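Local coordinates for protein putative isochorismatase (PDB 3OQP) that is probably a hydrolase of the isochorismatase family, its exact substrate and reaction not being established, at residues Pro28-Gln31 and Ser32-Asn36. Sequence-based numbering, arbitrary orientation. Where two conformers were deposited one is given.
Sequences PDVQ and SSLAN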
ATOM      1  N   PRO A  28      -3.500  -9.102  14.406  1.00  8.97           N
ATOM      2  CA  PRO A  28      -3.437 -10.023  15.530  1.00 10.12           C
ATOM      3  C   PRO A  28      -4.199  -9.452  16.727  1.00 10.45           C
ATOM      4  O   PRO A  28      -4.591  -8.278  16.800  1.00 10.88           O
ATOM      5  CB  PRO A  28      -1.925 -10.121  15.820  1.00 11.77           C
ATOM      6  CG  PRO A  28      -1.290  -9.824  14.489  1.00 10.42           C
ATOM      7  CD  PRO A  28      -2.161  -8.732  13.922  1.00  9.59           C
ATOM      8  N   ASP A  29      -4.387 -10.296  17.730  1.00 10.52           N
ATOM      9  CA  ASP A  29      -4.979  -9.843  18.988  1.00 10.58           C
ATOM     10  C   ASP A  29      -4.265  -8.588  19.497  1.00 10.55           C
ATOM     11  O   ASP A  29      -3.046  -8.554  19.594  1.00 10.67           O
ATOM     12  CB  ASP A  29      -4.857 -10.960  20.012  1.00 11.54           C
ATOM     13  CG  ASP A  29      -5.476 -10.595  21.335  1.00 14.00           C
ATOM     14  OD1 ASP A  29      -6.700 -10.775  21.525  1.00 18.23           O
ATOM     15  OD2 ASP A  29      -4.722 -10.135  22.200  1.00 17.29           O
ATOM     16  N   VAL A  30      -5.025  -7.601  19.924  1.00 10.39           N
ATOM     17  CA  VAL A  30      -4.422  -6.353  20.233  1.00  9.92           C
ATOM     18  C   VAL A  30      -3.586  -6.382  21.493  1.00 10.19           C
ATOM     19  O   VAL A  30      -2.608  -5.649  21.626  1.00 10.08           O
ATOM     20  CB  VAL A  30      -5.461  -5.209  20.266  1.00 10.67           C
ATOM     21  CG1 VAL A  30      -6.350  -5.317  21.508  1.00 14.56           C
ATOM     22  CG2 VAL A  30      -4.741  -3.839  20.144  1.00 12.74           C
ATOM     23  N   GLN A  31      -3.966  -7.186  22.473  1.00 11.03           N
ATOM     24  CA  GLN A  31      -3.124  -7.288  23.645  1.00 11.47           C
ATOM     25  C   GLN A  31      -1.792  -7.910  23.338  1.00 11.08           C
ATOM     26  O   GLN A  31      -0.767  -7.524  23.891  1.00 11.90           O
ATOM     27  CB  GLN A  31      -3.836  -7.992  24.781  1.00 11.67           C
ATOM     28  CG  GLN A  31      -5.069  -7.253  25.312  1.00 16.08           C
ATOM     29  CD  GLN A  31      -4.740  -5.859  25.851  1.00 17.26           C
ATOM     30  OE1 GLN A  31      -3.718  -5.652  26.484  1.00 20.18           O
ATOM     31  NE2 GLN A  31      -5.600  -4.886  25.541  1.00 21.09           N
ATOM     32  N   SER A  32      -1.776  -8.840  22.401  0.50 11.23           N
ATOM     33  CA  SER A  32      -0.510  -9.491  22.004  0.50 10.96           C
ATOM     34  C   SER A  32       0.400  -8.536  21.222  0.50 10.82           C
ATOM     35  O   SER A  32       1.630  -8.593  21.293  0.50 10.50           O
ATOM     36  CB  SER A  32      -0.725 -10.770  21.165  0.50 11.12           C
ATOM     37  OG  SER A  32      -1.095 -10.527  19.786  0.50 14.00           O
ATOM     38  N   SER A  33      -0.194  -7.736  20.364  1.00  9.39           N
ATOM     39  CA  SER A  33       0.631  -6.737  19.646  1.00 10.09           C
ATOM     40  C   SER A  33       1.094  -5.596  20.528  1.00 10.07           C
ATOM     41  O   SER A  33       2.233  -5.162  20.391  1.00 10.28           O
ATOM     42  CB  SER A  33      -0.034  -6.257  18.359  1.00 10.67           C
ATOM     43  OG  SER A  33      -1.281  -5.630  18.613  1.00 10.79           O
ATOM     44  N   LEU A  34       0.247  -5.145  21.454  1.00  9.97           N
ATOM     45  CA  LEU A  34       0.705  -4.113  22.393  1.00 10.76           C
ATOM     46  C   LEU A  34       1.909  -4.604  23.175  1.00 10.78           C
ATOM     47  O   LEU A  34       2.880  -3.845  23.348  1.00 10.24           O
ATOM     48  CB  LEU A  34      -0.407  -3.696  23.364  1.00 11.05           C
ATOM     49  CG  LEU A  34      -1.492  -2.825  22.781  1.00 11.86           C
ATOM     50  CD1 LEU A  34      -2.695  -2.786  23.713  1.00 14.69           C
ATOM     51  CD2 LEU A  34      -1.004  -1.388  22.510  1.00 12.92           C
ATOM     52  N   ALA A  35       1.865  -5.857  23.630  1.00 10.81           N
ATOM     53  CA  ALA A  35       2.981  -6.408  24.384  1.00 11.04           C
ATOM     54  C   ALA A  35       4.260  -6.472  23.543  1.00 10.70           C
ATOM     55  O   ALA A  35       5.349  -6.212  24.045  1.00 11.27           O
ATOM     56  CB  ALA A  35       2.620  -7.777  24.953  1.00 12.61           C
ATOM     57  N   ASN A  36       4.116  -6.791  22.261  1.00 10.06           N
ATOM     58  CA  ASN A  36       5.286  -6.883  21.410  1.00 10.19           C
ATOM     59  C   ASN A  36       5.872  -5.553  21.036  1.00 10.62           C
ATOM     60  O   ASN A  36       7.065  -5.383  20.923  1.00 10.10           O
ATOM     61  CB  ASN A  36       4.948  -7.698  20.164  1.00  9.63           C
ATOM     62  CG  ASN A  36       4.880  -9.171  20.449  1.00 10.28           C
ATOM     63  OD1 ASN A  36       5.551  -9.660  21.385  1.00 12.20           O
ATOM     64  ND2 ASN A  36       4.034  -9.862  19.745  1.00 11.65           N
TER
HETATM   65  O   HOH W   1      -2.672  -6.304  16.585  1.00 10.34           O
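Asp29 OD2 accepts from Ser32 N at 3.2 Å through its anti lone pair, so that the carboxylate caps the first turn of helix 30-47. With CG anti to the backbone N (chi1 -178°), the Asp29 side chain brings OD2 to this N-H. The Asp29 carbonyl oxygen starts the helical hydrogen-bond series and takes two donors. Ser33 N approaches almost head-on at 3.1 Å to Asp29 O, whereas in the conformer given Ser32 OG, placed between its own backbone N and carbonyl carbon by chi1 of 76°, reaches Asp29 O from the flank at 2.8 Å. A water accepts from Ser33 OG and donates to Pro28 O, tying the cis-proline before the cap to the helix; the same hydroxyl is hydrogen-bonded to Tyr117. Regular helical bonds follow, Leu34 N to Val30 O at 2.9 Å and Ala35 N to Gln31 O. Val30 CG2 lies 4.2 Å from Leu34 CD1, and both side chains also pack on Tyr117. The amide end of Gln31, its chain bent at chi2, passes obliquely by Leu34 CD1 with NE2 4.0 Å away. This is a classic Asp N-cap, here starting the helix of the beta-alpha-beta unit that links parallel strands 7-12 and 51-56.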